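Local coordinates for protein STE5 (Saccharomyces cerevisiae, PDB 3FZE) that acts as a signalling scaffold in the yeast pheromone response, its minimal scaffold domain co-catalysing phosphorylation of the MAP kinase Fus3 by Ste7, at residues 22-27 and 56-61; 39-44 and 73-78; 63-68 and 91-96; 96-101 and 133-138. All coordinates share one frame; numbering follows the deposited sequence.

In the fold
The four contacts step outward from the central sheet of an alpha/beta/alpha, vWA-like domain. Contact 1 pairs two parallel strands in the sheet, its centre about 7 Å from the centre of the chain. Contact 2 lies against one face, where Phe-58 CZ meets Leu-44 CD1 at 3.8 Å. Contact 3, centred about 8 Å from contact 1, continues the sheet, the backbone of Phe-58 pairing with Leu-66 and Asp-67 of the outermost strand 65-68. Contact 4 shares Ile-96 with contact 3 and covers the other face, Leu-98 CD2 lying 3.6 Å from Ile-23 CD1. Contacts 2 and 4 are farthest apart, about 24 Å between centres.

Contact 1 (22-27 and 56-61); sequences IILQID and FCFVDR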
loop_
_atom_site.group_PDB
_atom_site.type_symbol
_atom_site.label_atom_id
_atom_site.label_comp_id
_atom_site.label_asym_id
_atom_site.label_seq_id
_atom_site.Cartn_x
_atom_site.Cartn_y
_atom_site.Cartn_z
ATOM N N ILE A 22 -4.219 -2.074 -1.340
ATOM C CA ILE A 22 -3.087 -1.210 -1.032
ATOM C C ILE A 22 -2.910 -1.105 0.479
ATOM O O ILE A 22 -3.784 -0.593 1.173
ATOM C CB ILE A 22 -3.297 0.219 -1.604
ATOM C CG1 ILE A 22 -3.804 0.167 -3.052
ATOM C CG2 ILE A 22 -2.014 1.022 -1.507
ATOM C CD1 ILE A 22 -2.761 -0.308 -4.065
ATOM N N ILE A 23 -1.782 -1.586 0.989
ATOM C CA ILE A 23 -1.520 -1.521 2.425
ATOM C C ILE A 23 -0.382 -0.534 2.664
ATOM O O ILE A 23 0.729 -0.733 2.185
ATOM C CB ILE A 23 -1.185 -2.917 2.998
ATOM C CG1 ILE A 23 -2.250 -3.925 2.552
ATOM C CG2 ILE A 23 -1.114 -2.854 4.508
ATOM C CD1 ILE A 23 -1.728 -5.330 2.272
ATOM N N LEU A 24 -0.686 0.549 3.373
ATOM C CA LEU A 24 0.250 1.648 3.586
ATOM C C LEU A 24 0.517 1.840 5.069
ATOM O O LEU A 24 -0.398 2.104 5.848
ATOM C CB LEU A 24 -0.293 2.953 2.984
ATOM C CG LEU A 24 -0.654 2.928 1.496
ATOM C CD1 LEU A 24 -1.119 4.319 1.075
ATOM C CD2 LEU A 24 0.514 2.471 0.629
ATOM N N GLN A 25 1.774 1.671 5.464
ATOM C CA GLN A 25 2.161 1.892 6.841
ATOM C C GLN A 25 2.925 3.199 6.905
ATOM O O GLN A 25 3.970 3.343 6.262
ATOM C CB GLN A 25 3.035 0.744 7.310
ATOM C CG GLN A 25 3.596 0.959 8.687
ATOM C CD GLN A 25 4.268 -0.288 9.210
ATOM O OE1 GLN A 25 4.981 -0.968 8.476
ATOM N NE2 GLN A 25 4.031 -0.608 10.480
ATOM N N ILE A 26 2.388 4.161 7.648
ATOM C CA ILE A 26 2.983 5.490 7.693
ATOM C C ILE A 26 3.453 5.919 9.084
ATOM O O ILE A 26 2.672 5.956 10.043
ATOM C CB ILE A 26 2.026 6.567 7.131
ATOM C CG1 ILE A 26 1.472 6.130 5.771
ATOM C CG2 ILE A 26 2.755 7.898 7.022
ATOM C CD1 ILE A 26 0.412 7.064 5.187
ATOM N N ASP A 27 4.744 6.213 9.175
ATOM C CA ASP A 27 5.322 6.927 10.314
ATOM C C ASP A 27 5.269 8.401 9.938
ATOM O O ASP A 27 6.005 8.861 9.063
ATOM C CB ASP A 27 6.769 6.473 10.543
ATOM C CG ASP A 27 7.449 7.218 11.677
ATOM O OD1 ASP A 27 6.966 8.306 12.050
ATOM O OD2 ASP A 27 8.480 6.721 12.194
ATOM N N PHE A 56 -7.994 -0.842 0.608
ATOM C CA PHE A 56 -6.836 -0.246 1.248
ATOM C C PHE A 56 -6.803 -0.629 2.717
ATOM O O PHE A 56 -7.800 -1.068 3.288
ATOM C CB PHE A 56 -6.874 1.278 1.154
ATOM C CG PHE A 56 -7.852 1.917 2.103
ATOM C CD1 PHE A 56 -7.423 2.420 3.324
ATOM C CD2 PHE A 56 -9.204 1.967 1.796
ATOM C CE1 PHE A 56 -8.326 2.993 4.217
ATOM C CE2 PHE A 56 -10.119 2.532 2.676
ATOM C CZ PHE A 56 -9.678 3.042 3.888
ATOM N N CYS A 57 -5.637 -0.449 3.312
ATOM C CA CYS A 57 -5.486 -0.540 4.749
ATOM C C CYS A 57 -4.347 0.381 5.154
ATOM O O CYS A 57 -3.275 0.325 4.570
ATOM C CB CYS A 57 -5.172 -1.977 5.148
ATOM S SG CYS A 57 -5.059 -2.219 6.936
ATOM N N PHE A 58 -4.607 1.247 6.130
ATOM C CA PHE A 58 -3.587 2.114 6.707
ATOM C C PHE A 58 -3.145 1.555 8.051
ATOM O O PHE A 58 -3.981 1.172 8.867
ATOM C CB PHE A 58 -4.137 3.526 6.914
ATOM C CG PHE A 58 -4.197 4.347 5.661
ATOM C CD1 PHE A 58 -3.040 4.874 5.104
ATOM C CD2 PHE A 58 -5.411 4.623 5.062
ATOM C CE1 PHE A 58 -3.096 5.646 3.944
ATOM C CE2 PHE A 58 -5.479 5.398 3.906
ATOM C CZ PHE A 58 -4.319 5.895 3.348
ATOM N N VAL A 59 -1.833 1.519 8.270
ATOM C CA VAL A 59 -1.248 0.962 9.491
ATOM C C VAL A 59 -0.257 1.959 10.068
ATOM O O VAL A 59 0.514 2.572 9.326
ATOM C CB VAL A 59 -0.523 -0.360 9.190
ATOM C CG1 VAL A 59 0.069 -0.971 10.471
ATOM C CG2 VAL A 59 -1.480 -1.332 8.514
ATOM N N ASP A 60 -0.269 2.139 11.385
ATOM C CA ASP A 60 0.692 3.054 12.003
ATOM C C ASP A 60 2.063 2.407 12.230
ATOM O O ASP A 60 2.263 1.225 11.948
ATOM C CB ASP A 60 0.126 3.767 13.254
ATOM C CG ASP A 60 0.068 2.883 14.508
ATOM O OD1 ASP A 60 0.697 1.810 14.554
ATOM O OD2 ASP A 60 -0.613 3.302 15.470
ATOM N N ARG A 61 3.011 3.191 12.726
ATOM C CA ARG A 61 4.381 2.712 12.844
ATOM C C ARG A 61 4.556 1.603 13.879
ATOM O O ARG A 61 5.576 0.916 13.881
ATOM C CB ARG A 61 5.343 3.864 13.121
ATOM C CG ARG A 61 5.132 4.565 14.437
ATOM C CD ARG A 61 6.058 5.766 14.519
ATOM N NE ARG A 61 5.991 6.425 15.818
ATOM C CZ ARG A 61 6.737 7.470 16.163
ATOM N NH1 ARG A 61 7.615 7.979 15.306
ATOM N NH2 ARG A 61 6.610 8.005 17.370
HETATM O O HOH W 1 2.522 6.038 12.725
#
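Leu-24 is bound through both its backbone N and its O: N donates to Cys-57 O (2.9 Å) and O accepts from Val-59 N. Cys-57 N to Ile-22 O and Ile-26 N to Val-59 O extend the ladder, while CA-H...O contacts such as Gln-25 CA to Val-59 O (3.1 Å) lie between. On one face Leu-24 and Ile-26 lie side by side with Phe-58, pointing the same way, both CD1 atoms near its CE1 (Leu-24 CD1 at 3.7 Å). On the opposite face Ile-23 CG2 meets Cys-57 CB at 4.2 Å. The strands are arms of a right-handed beta-alpha-beta unit whose connecting helix 35-50 covers the Leu-24 and Phe-58 face through Val-40. Gln-25, CG anti to its N (174°) and chain extended, carries NE2 to Asp-60 O at 2.9 Å; the acceptor lies in its amide plane. Ser-117 and Ile-127 bind its OE1, and Lys-125 O takes NE2, fixing the amide's rotation. A water bridges Ile-26 O and Arg-61 N, too far apart to bond directly (3.9 Å). Arg-61 NH1 forms a weakly bonded salt bridge with Asp-27 OD1 (3.3 Å), also held by Thr-29; OD2 lies at the guanidinium edge, in plane, the carboxylate turned 82° from it.

Contact 2 (39-44 and 73-78); sequences VVYNSL and HKIDSL
Tyr-41 on helix 35-50 lays its ring against the backbone of Ser-77 and Leu-78, where the chain passes from one short helix to the next on one flank of the vWA-like sheet. The tight part is centred on this ring. With CG anti to the residue's own backbone N (chi1 174°), the ring leaves the helix toward segment 73-78, and Leu-78 N sits over one face, 3.6 Å above the plane and displaced toward the rim. Ring atom CE1 comes within 3.3 Å of Ser-77 C. Ile-75 approaches differently: its CG2 touches the ring edge near the plane, 3.7 Å from CD1. One turn on, Leu-44 CD1 reaches Ile-75 CG1 at 4.2 Å, a more distant contact on the side facing the sheet, where Phe-58 lies against Leu-44 and Phe-56 against Ile-75.

The outer side is looser and polar. Asp-76 is exposed, its CB directed away from the helix. Ile-75 is the centre of an inverse gamma turn, closed by a weak bond from Asp-76 N to Lys-74 O, and Ser-77 is the N-cap of the helix that follows, its OG making a weak bond to Asp-79 N. Ser-80 OG accepts from both Asp-76 N and Ser-77 N. No hydrogen bond joins the two segments. At the base of the ring, Tyr-41 CB packs on Leu-78 CD1 at 3.7 Å.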
loop_
_atom_site.group_PDB
_atom_site.type_symbol
_atom_site.label_atom_id
_atom_site.label_comp_id
_atom_site.label_asym_id
_atom_site.label_seq_id
_atom_site.Cartn_x
_atom_site.Cartn_y
_atom_site.Cartn_z
ATOM N N VAL A 39 0.074 12.973 -2.076
ATOM C CA VAL A 39 0.263 11.981 -3.128
ATOM C C VAL A 39 -0.409 10.654 -2.779
ATOM O O VAL A 39 -0.890 9.944 -3.652
ATOM C CB VAL A 39 1.762 11.800 -3.515
ATOM C CG1 VAL A 39 2.535 11.108 -2.417
ATOM C CG2 VAL A 39 1.874 11.039 -4.841
ATOM N N VAL A 40 -0.474 10.334 -1.494
ATOM C CA VAL A 40 -1.238 9.166 -1.068
ATOM C C VAL A 40 -2.718 9.322 -1.441
ATOM O O VAL A 40 -3.331 8.427 -2.045
ATOM C CB VAL A 40 -1.094 8.932 0.452
ATOM C CG1 VAL A 40 -2.093 7.873 0.924
ATOM C CG2 VAL A 40 0.330 8.506 0.772
ATOM N N TYR A 41 -3.292 10.465 -1.092
ATOM C CA TYR A 41 -4.679 10.751 -1.451
ATOM C C TYR A 41 -4.895 10.709 -2.956
ATOM O O TYR A 41 -5.796 10.023 -3.429
ATOM C CB TYR A 41 -5.118 12.110 -0.882
ATOM C CG TYR A 41 -6.491 12.544 -1.339
ATOM C CD1 TYR A 41 -7.632 11.874 -0.906
ATOM C CD2 TYR A 41 -6.650 13.617 -2.210
ATOM C CE1 TYR A 41 -8.899 12.256 -1.338
ATOM C CE2 TYR A 41 -7.916 14.009 -2.642
ATOM C CZ TYR A 41 -9.038 13.324 -2.193
ATOM O OH TYR A 41 -10.308 13.699 -2.608
ATOM N N ASN A 42 -4.073 11.443 -3.707
ATOM C CA ASN A 42 -4.270 11.522 -5.144
ATOM C C ASN A 42 -4.122 10.167 -5.806
ATOM O O ASN A 42 -4.826 9.863 -6.760
ATOM C CB ASN A 42 -3.301 12.517 -5.785
ATOM C CG ASN A 42 -3.637 13.952 -5.458
ATOM O OD1 ASN A 42 -4.768 14.268 -5.094
ATOM N ND2 ASN A 42 -2.648 14.834 -5.589
ATOM N N SER A 43 -3.197 9.360 -5.303
ATOM C CA SER A 43 -2.963 8.049 -5.889
ATOM C C SER A 43 -4.130 7.107 -5.652
ATOM O O SER A 43 -4.591 6.447 -6.576
ATOM C CB SER A 43 -1.670 7.441 -5.358
ATOM O OG SER A 43 -0.582 8.268 -5.710
ATOM N N LEU A 44 -4.617 7.053 -4.419
ATOM C CA LEU A 44 -5.738 6.175 -4.115
ATOM C C LEU A 44 -6.947 6.573 -4.972
ATOM O O LEU A 44 -7.619 5.711 -5.535
ATOM C CB LEU A 44 -6.067 6.176 -2.625
ATOM C CG LEU A 44 -5.053 5.505 -1.699
ATOM C CD1 LEU A 44 -5.463 5.668 -0.236
ATOM C CD2 LEU A 44 -4.923 4.028 -2.028
ATOM N N HIS A 73 -15.420 4.047 -0.691
ATOM C CA HIS A 73 -16.252 4.217 0.496
ATOM C C HIS A 73 -15.655 5.176 1.532
ATOM O O HIS A 73 -16.360 6.033 2.075
ATOM C CB HIS A 73 -16.527 2.854 1.133
ATOM C CG HIS A 73 -17.343 2.927 2.388
ATOM N ND1 HIS A 73 -17.114 2.107 3.469
ATOM C CD2 HIS A 73 -18.382 3.724 2.730
ATOM C CE1 HIS A 73 -17.985 2.389 4.424
ATOM N NE2 HIS A 73 -18.764 3.365 4.002
ATOM N N LYS A 74 -14.359 5.054 1.785
ATOM C CA LYS A 74 -13.767 5.755 2.920
ATOM C C LYS A 74 -12.874 6.946 2.577
ATOM O O LYS A 74 -12.738 7.866 3.381
ATOM C CB LYS A 74 -13.036 4.760 3.820
ATOM C CG LYS A 74 -13.996 3.801 4.516
ATOM C CD LYS A 74 -13.311 2.920 5.529
ATOM C CE LYS A 74 -14.333 2.177 6.375
ATOM N NZ LYS A 74 -13.687 1.274 7.376
ATOM N N ILE A 75 -12.268 6.937 1.397
ATOM C CA ILE A 75 -11.351 8.016 1.027
ATOM C C ILE A 75 -12.105 9.157 0.362
ATOM O O ILE A 75 -12.163 9.273 -0.869
ATOM C CB ILE A 75 -10.141 7.533 0.191
ATOM C CG1 ILE A 75 -9.502 6.298 0.826
ATOM C CG2 ILE A 75 -9.121 8.657 0.016
ATOM C CD1 ILE A 75 -9.078 6.468 2.278
ATOM N N ASP A 76 -12.694 9.987 1.219
ATOM C CA ASP A 76 -13.602 11.055 0.826
ATOM C C ASP A 76 -12.857 12.311 0.393
ATOM O O ASP A 76 -13.212 12.948 -0.599
ATOM C CB ASP A 76 -14.523 11.384 2.006
ATOM C CG ASP A 76 -15.579 12.404 1.653
ATOM O OD1 ASP A 76 -16.291 12.199 0.645
ATOM O OD2 ASP A 76 -15.705 13.409 2.389
ATOM N N SER A 77 -11.827 12.667 1.147
ATOM C CA SER A 77 -11.076 13.885 0.895
ATOM C C SER A 77 -9.689 13.703 1.469
ATOM O O SER A 77 -9.394 12.668 2.055
ATOM C CB SER A 77 -11.752 15.072 1.581
ATOM O OG SER A 77 -11.517 15.038 2.982
ATOM N N LEU A 78 -8.841 14.713 1.300
ATOM C CA LEU A 78 -7.505 14.683 1.869
ATOM C C LEU A 78 -7.551 14.480 3.381
ATOM O O LEU A 78 -6.714 13.773 3.931
ATOM C CB LEU A 78 -6.738 15.961 1.526
ATOM C CG LEU A 78 -5.303 16.049 2.057
ATOM C CD1 LEU A 78 -4.447 14.895 1.523
ATOM C CD2 LEU A 78 -4.694 17.393 1.696
#

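Contact 3 (63-68 and 91-96); sequences NYVLDY and TQFSPI
Val-65 and Asn-63 hold the loop that leads into helix 95-102 through a single backbone bridge between Tyr-64 and Gln-92, at the entry to the outermost strand 65-68 of the vWA-like sheet. Two nearly straight main-chain hydrogen bonds make it: Val-65 N to Thr-91 O and Phe-93 N to Asn-63 O, both 2.8 Å.

Hydrogen bonds of the side-chain amides add to it. Asn-63 has CG anti to its N (chi1 -162°), which brings ND2 across to two acceptors. It meets Phe-93 O at 2.9 Å, in the carbonyl plane on a lone pair, and Gln-92 OE1 at 3.0 Å from above that carbonyl's plane, the two amides being turned 74° apart. Asn-63 OD1 accepts from Gln-130 NE2, so both ends of this buried amide are used and its rotation is fixed.

The apolar contact is Val-65 CG2 on Phe-93 CB at 3.7 Å, with CG2 at the edge of the Phe-93 ring, which also touches Cys-57 and Val-59.

The amide of Gln-92 also meets an aromatic ring. Its chain bends at chi2 (-77°), and NE2, also bonded to Asn-62 O, stands 3.1 Å above the plane of Tyr-64, over the ring centre.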
loop_
_atom_site.group_PDB
_atom_site.type_symbol
_atom_site.label_atom_id
_atom_site.label_comp_id
_atom_site.label_asym_id
_atom_site.label_seq_id
_atom_site.Cartn_x
_atom_site.Cartn_y
_atom_site.Cartn_z
ATOM N N ASN A 63 2.261 -0.867 14.070
ATOM C CA ASN A 63 1.497 -1.980 13.495
ATOM C C ASN A 63 0.020 -2.034 13.888
ATOM O O ASN A 63 -0.626 -3.080 13.789
ATOM C CB ASN A 63 2.174 -3.324 13.764
ATOM C CG ASN A 63 1.666 -4.412 12.843
ATOM O OD1 ASN A 63 1.558 -4.202 11.630
ATOM N ND2 ASN A 63 1.330 -5.572 13.410
ATOM N N TYR A 64 -0.519 -0.892 14.299
ATOM C CA TYR A 64 -1.955 -0.770 14.547
ATOM C C TYR A 64 -2.734 -0.331 13.317
ATOM O O TYR A 64 -2.349 0.609 12.612
ATOM C CB TYR A 64 -2.237 0.206 15.686
ATOM C CG TYR A 64 -1.748 -0.313 17.006
ATOM C CD1 TYR A 64 -2.497 -1.239 17.728
ATOM C CD2 TYR A 64 -0.520 0.085 17.509
ATOM C CE1 TYR A 64 -2.045 -1.738 18.933
ATOM C CE2 TYR A 64 -0.058 -0.407 18.724
ATOM C CZ TYR A 64 -0.828 -1.316 19.430
ATOM O OH TYR A 64 -0.373 -1.811 20.639
ATOM N N VAL A 65 -3.848 -1.017 13.077
ATOM C CA VAL A 65 -4.712 -0.712 11.940
ATOM C C VAL A 65 -5.471 0.571 12.217
ATOM O O VAL A 65 -6.153 0.685 13.235
ATOM C CB VAL A 65 -5.733 -1.839 11.690
ATOM C CG1 VAL A 65 -6.715 -1.443 10.569
ATOM C CG2 VAL A 65 -5.028 -3.149 11.364
ATOM N N LEU A 66 -5.364 1.525 11.297
ATOM C CA LEU A 66 -6.005 2.824 11.450
ATOM C C LEU A 66 -7.331 2.907 10.707
ATOM O O LEU A 66 -8.301 3.479 11.203
ATOM C CB LEU A 66 -5.067 3.941 10.988
ATOM C CG LEU A 66 -3.705 3.982 11.689
ATOM C CD1 LEU A 66 -2.885 5.158 11.186
ATOM C CD2 LEU A 66 -3.870 4.062 13.205
ATOM N N ASP A 67 -7.379 2.328 9.514
ATOM C CA ASP A 67 -8.618 2.279 8.764
ATOM C C ASP A 67 -8.376 1.343 7.598
ATOM O O ASP A 67 -7.230 0.989 7.307
ATOM C CB ASP A 67 -9.028 3.661 8.268
ATOM C CG ASP A 67 -10.480 3.719 7.856
ATOM O OD1 ASP A 67 -11.247 2.805 8.241
ATOM O OD2 ASP A 67 -10.849 4.675 7.143
ATOM N N TYR A 68 -9.453 0.904 6.969
ATOM C CA TYR A 68 -9.348 -0.104 5.921
ATOM C C TYR A 68 -10.675 -0.208 5.207
ATOM O O TYR A 68 -11.688 0.286 5.689
ATOM C CB TYR A 68 -9.017 -1.471 6.524
ATOM C CG TYR A 68 -10.085 -1.949 7.460
ATOM C CD1 TYR A 68 -11.208 -2.609 6.985
ATOM C CD2 TYR A 68 -9.992 -1.699 8.826
ATOM C CE1 TYR A 68 -12.202 -3.025 7.843
ATOM C CE2 TYR A 68 -10.974 -2.110 9.685
ATOM C CZ TYR A 68 -12.076 -2.774 9.193
ATOM O OH TYR A 68 -13.054 -3.179 10.073
ATOM N N THR A 91 -6.106 -2.599 17.403
ATOM C CA THR A 91 -6.072 -3.753 16.502
ATOM C C THR A 91 -4.733 -3.867 15.783
ATOM O O THR A 91 -4.395 -3.016 14.963
ATOM C CB THR A 91 -7.177 -3.667 15.431
ATOM O OG1 THR A 91 -8.454 -3.507 16.063
ATOM C CG2 THR A 91 -7.181 -4.935 14.571
ATOM N N GLN A 92 -3.981 -4.922 16.086
ATOM C CA GLN A 92 -2.723 -5.188 15.387
ATOM C C GLN A 92 -2.967 -5.711 13.974
ATOM O O GLN A 92 -3.840 -6.549 13.750
ATOM C CB GLN A 92 -1.867 -6.191 16.160
ATOM C CG GLN A 92 -1.124 -5.566 17.335
ATOM C CD GLN A 92 0.106 -4.773 16.909
ATOM O OE1 GLN A 92 1.101 -5.342 16.431
ATOM N NE2 GLN A 92 0.059 -3.458 17.110
ATOM N N PHE A 93 -2.191 -5.210 13.022
ATOM C CA PHE A 93 -2.297 -5.666 11.644
ATOM C C PHE A 93 -1.583 -6.995 11.372
ATOM O O PHE A 93 -0.499 -7.252 11.885
ATOM C CB PHE A 93 -1.746 -4.612 10.687
ATOM C CG PHE A 93 -1.691 -5.085 9.270
ATOM C CD1 PHE A 93 -2.806 -4.987 8.456
ATOM C CD2 PHE A 93 -0.541 -5.676 8.767
ATOM C CE1 PHE A 93 -2.768 -5.440 7.149
ATOM C CE2 PHE A 93 -0.499 -6.131 7.450
ATOM C CZ PHE A 93 -1.615 -6.019 6.652
ATOM N N SER A 94 -2.196 -7.821 10.532
ATOM C CA SER A 94 -1.518 -8.963 9.928
ATOM C C SER A 94 -2.198 -9.231 8.598
ATOM O O SER A 94 -3.355 -8.848 8.399
ATOM C CB SER A 94 -1.599 -10.211 10.813
ATOM O OG SER A 94 -2.934 -10.686 10.916
ATOM N N PRO A 95 -1.479 -9.871 7.670
ATOM C CA PRO A 95 -2.124 -10.190 6.393
ATOM C C PRO A 95 -3.359 -11.075 6.582
ATOM O O PRO A 95 -4.385 -10.811 5.955
ATOM C CB PRO A 95 -1.026 -10.925 5.624
ATOM C CG PRO A 95 0.242 -10.326 6.154
ATOM C CD PRO A 95 -0.021 -10.088 7.628
ATOM N N ILE A 96 -3.273 -12.097 7.433
ATOM C CA ILE A 96 -4.436 -12.949 7.662
ATOM C C ILE A 96 -5.597 -12.163 8.271
ATOM O O ILE A 96 -6.749 -12.366 7.892
ATOM C CB ILE A 96 -4.118 -14.195 8.531
ATOM C CG1 ILE A 96 -5.347 -15.106 8.603
ATOM C CG2 ILE A 96 -3.691 -13.796 9.928
ATOM C CD1 ILE A 96 -5.895 -15.486 7.250
#

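Contact 4 (96-101 and 133-138); sequences IWLKNT and RCFTSF
The N-terminal part of helix 95-102, on one face of the central sheet, is met by the loop that follows strand 111-117. The two touch without any polar bond. Cys-134 carries the first touch, its SG 3.6 Å from Ile-96 N and close to CA of the same residue, while its CB meets Ile-96 CD1 at 3.8 Å. The sulfur stands between the backbone N and carbonyl carbon of Cys-134 (chi1 48°), directed at the helix start, and lies 4.0 Å from Lys-99 CB one turn on. Within this alpha/beta/alpha fold the loop residue Phe-135 goes deeper, resting on Leu-111 and Ile-113 of strand 111-117 and on Pro-95. Its far end comes obliquely to the helix: CZ lies 3.9 Å from Lys-99 CB and 4.1 Å from Leu-98 CD2, with the Leu-98 and Phe-135 side chains crossing at about a right angle. The Lys-99 chain bends at chi2 and leads away; in one of its two conformers NZ bonds Asn-106 OD1.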
loop_
_atom_site.group_PDB
_atom_site.type_symbol
_atom_site.label_atom_id
_atom_site.label_comp_id
_atom_site.label_asym_id
_atom_site.label_seq_id
_atom_site.Cartn_x
_atom_site.Cartn_y
_atom_site.Cartn_z
ATOM N N ILE A 96 -3.273 -12.097 7.433
ATOM C CA ILE A 96 -4.436 -12.949 7.662
ATOM C C ILE A 96 -5.597 -12.163 8.271
ATOM O O ILE A 96 -6.749 -12.366 7.892
ATOM C CB ILE A 96 -4.118 -14.195 8.531
ATOM C CG1 ILE A 96 -5.347 -15.106 8.603
ATOM C CG2 ILE A 96 -3.691 -13.796 9.928
ATOM C CD1 ILE A 96 -5.895 -15.486 7.250
ATOM N N TRP A 97 -5.304 -11.258 9.205
ATOM C CA TRP A 97 -6.354 -10.402 9.739
ATOM C C TRP A 97 -7.026 -9.649 8.590
ATOM O O TRP A 97 -8.251 -9.579 8.510
ATOM C CB TRP A 97 -5.825 -9.393 10.768
ATOM C CG TRP A 97 -6.891 -8.416 11.152
ATOM C CD1 TRP A 97 -7.833 -8.569 12.131
ATOM C CD2 TRP A 97 -7.161 -7.153 10.529
ATOM N NE1 TRP A 97 -8.665 -7.474 12.161
ATOM C CE2 TRP A 97 -8.275 -6.592 11.191
ATOM C CE3 TRP A 97 -6.570 -6.442 9.481
ATOM C CZ2 TRP A 97 -8.806 -5.350 10.839
ATOM C CZ3 TRP A 97 -7.099 -5.204 9.130
ATOM C CH2 TRP A 97 -8.212 -4.678 9.806
ATOM N N LEU A 98 -6.213 -9.083 7.704
ATOM C CA LEU A 98 -6.745 -8.314 6.585
ATOM C C LEU A 98 -7.593 -9.185 5.653
ATOM O O LEU A 98 -8.683 -8.779 5.249
ATOM C CB LEU A 98 -5.622 -7.617 5.812
ATOM C CG LEU A 98 -6.069 -6.636 4.721
ATOM C CD1 LEU A 98 -6.787 -5.412 5.320
ATOM C CD2 LEU A 98 -4.872 -6.214 3.861
ATOM N N LYS A 99 -7.102 -10.375 5.313
ATOM C CA LYS A 99 -7.868 -11.261 4.441
ATOM C C LYS A 99 -9.203 -11.636 5.072
ATOM O O LYS A 99 -10.242 -11.589 4.415
ATOM C CB LYS A 99 -7.069 -12.516 4.075
ATOM C CG LYS A 99 -7.819 -13.489 3.174
ATOM C CD LYS A 99 -8.536 -14.573 3.973
ATOM C CE LYS A 99 -9.305 -15.520 3.058
ATOM N NZ LYS A 99 -9.572 -16.839 3.718
ATOM N N ASN A 100 -9.177 -12.006 6.348
ATOM C CA ASN A 100 -10.409 -12.365 7.057
ATOM C C ASN A 100 -11.410 -11.207 7.145
ATOM O O ASN A 100 -12.630 -11.413 7.096
ATOM C CB ASN A 100 -10.088 -12.905 8.454
ATOM C CG ASN A 100 -9.516 -14.315 8.413
ATOM O OD1 ASN A 100 -9.757 -15.065 7.466
ATOM N ND2 ASN A 100 -8.749 -14.674 9.434
ATOM N N THR A 101 -10.882 -9.996 7.250
ATOM C CA THR A 101 -11.709 -8.804 7.362
ATOM C C THR A 101 -12.255 -8.361 6.008
ATOM O O THR A 101 -13.446 -8.102 5.887
ATOM C CB THR A 101 -10.935 -7.636 8.005
ATOM O OG1 THR A 101 -10.518 -8.008 9.325
ATOM C CG2 THR A 101 -11.823 -6.407 8.090
ATOM N N ARG A 133 1.265 -14.879 2.835
ATOM C CA ARG A 133 0.724 -16.234 2.830
ATOM C C ARG A 133 -0.693 -16.402 2.290
ATOM O O ARG A 133 -0.907 -17.019 1.251
ATOM C CB ARG A 133 0.776 -16.797 4.252
ATOM N N CYS A 134 -1.653 -15.861 3.026
ATOM C CA CYS A 134 -3.069 -16.149 2.844
ATOM C C CYS A 134 -3.666 -15.601 1.555
ATOM O O CYS A 134 -4.777 -15.965 1.178
ATOM C CB CYS A 134 -3.825 -15.535 4.010
ATOM S SG CYS A 134 -3.301 -13.823 4.267
ATOM N N PHE A 135 -2.951 -14.701 0.894
ATOM C CA PHE A 135 -3.444 -14.162 -0.359
ATOM C C PHE A 135 -3.079 -15.098 -1.517
ATOM O O PHE A 135 -2.912 -14.667 -2.655
ATOM C CB PHE A 135 -2.979 -12.717 -0.569
ATOM C CG PHE A 135 -3.586 -11.750 0.413
ATOM C CD1 PHE A 135 -2.875 -11.331 1.525
ATOM C CD2 PHE A 135 -4.884 -11.295 0.245
ATOM C CE1 PHE A 135 -3.440 -10.466 2.437
ATOM C CE2 PHE A 135 -5.452 -10.431 1.150
ATOM C CZ PHE A 135 -4.733 -10.012 2.253
ATOM N N THR A 136 -2.951 -16.384 -1.191
ATOM C CA THR A 136 -2.901 -17.451 -2.188
ATOM C C THR A 136 -4.337 -17.876 -2.470
ATOM O O THR A 136 -5.139 -18.010 -1.545
ATOM C CB THR A 136 -2.102 -18.677 -1.693
ATOM O OG1 THR A 136 -2.747 -19.252 -0.547
ATOM C CG2 THR A 136 -0.680 -18.282 -1.327
ATOM N N SER A 137 -4.670 -18.085 -3.738
ATOM C CA SER A 137 -6.059 -18.314 -4.116
ATOM C C SER A 137 -6.174 -19.021 -5.455
ATOM O O SER A 137 -6.524 -18.399 -6.456
ATOM C CB SER A 137 -6.802 -16.980 -4.188
ATOM N N PHE A 138 -5.889 -20.321 -5.467
ATOM C CA PHE A 138 -5.898 -21.093 -6.708
ATOM C C PHE A 138 -7.233 -21.787 -6.986
ATOM O O PHE A 138 -7.555 -22.797 -6.357
ATOM C CB PHE A 138 -4.759 -22.117 -6.710
ATOM C CG PHE A 138 -4.586 -22.832 -8.023
ATOM C CD1 PHE A 138 -4.164 -22.145 -9.150
ATOM C CD2 PHE A 138 -4.832 -24.193 -8.127
ATOM C CE1 PHE A 138 -4.001 -22.798 -10.360
ATOM C CE2 PHE A 138 -4.670 -24.853 -9.336
ATOM C CZ PHE A 138 -4.254 -24.154 -10.453
#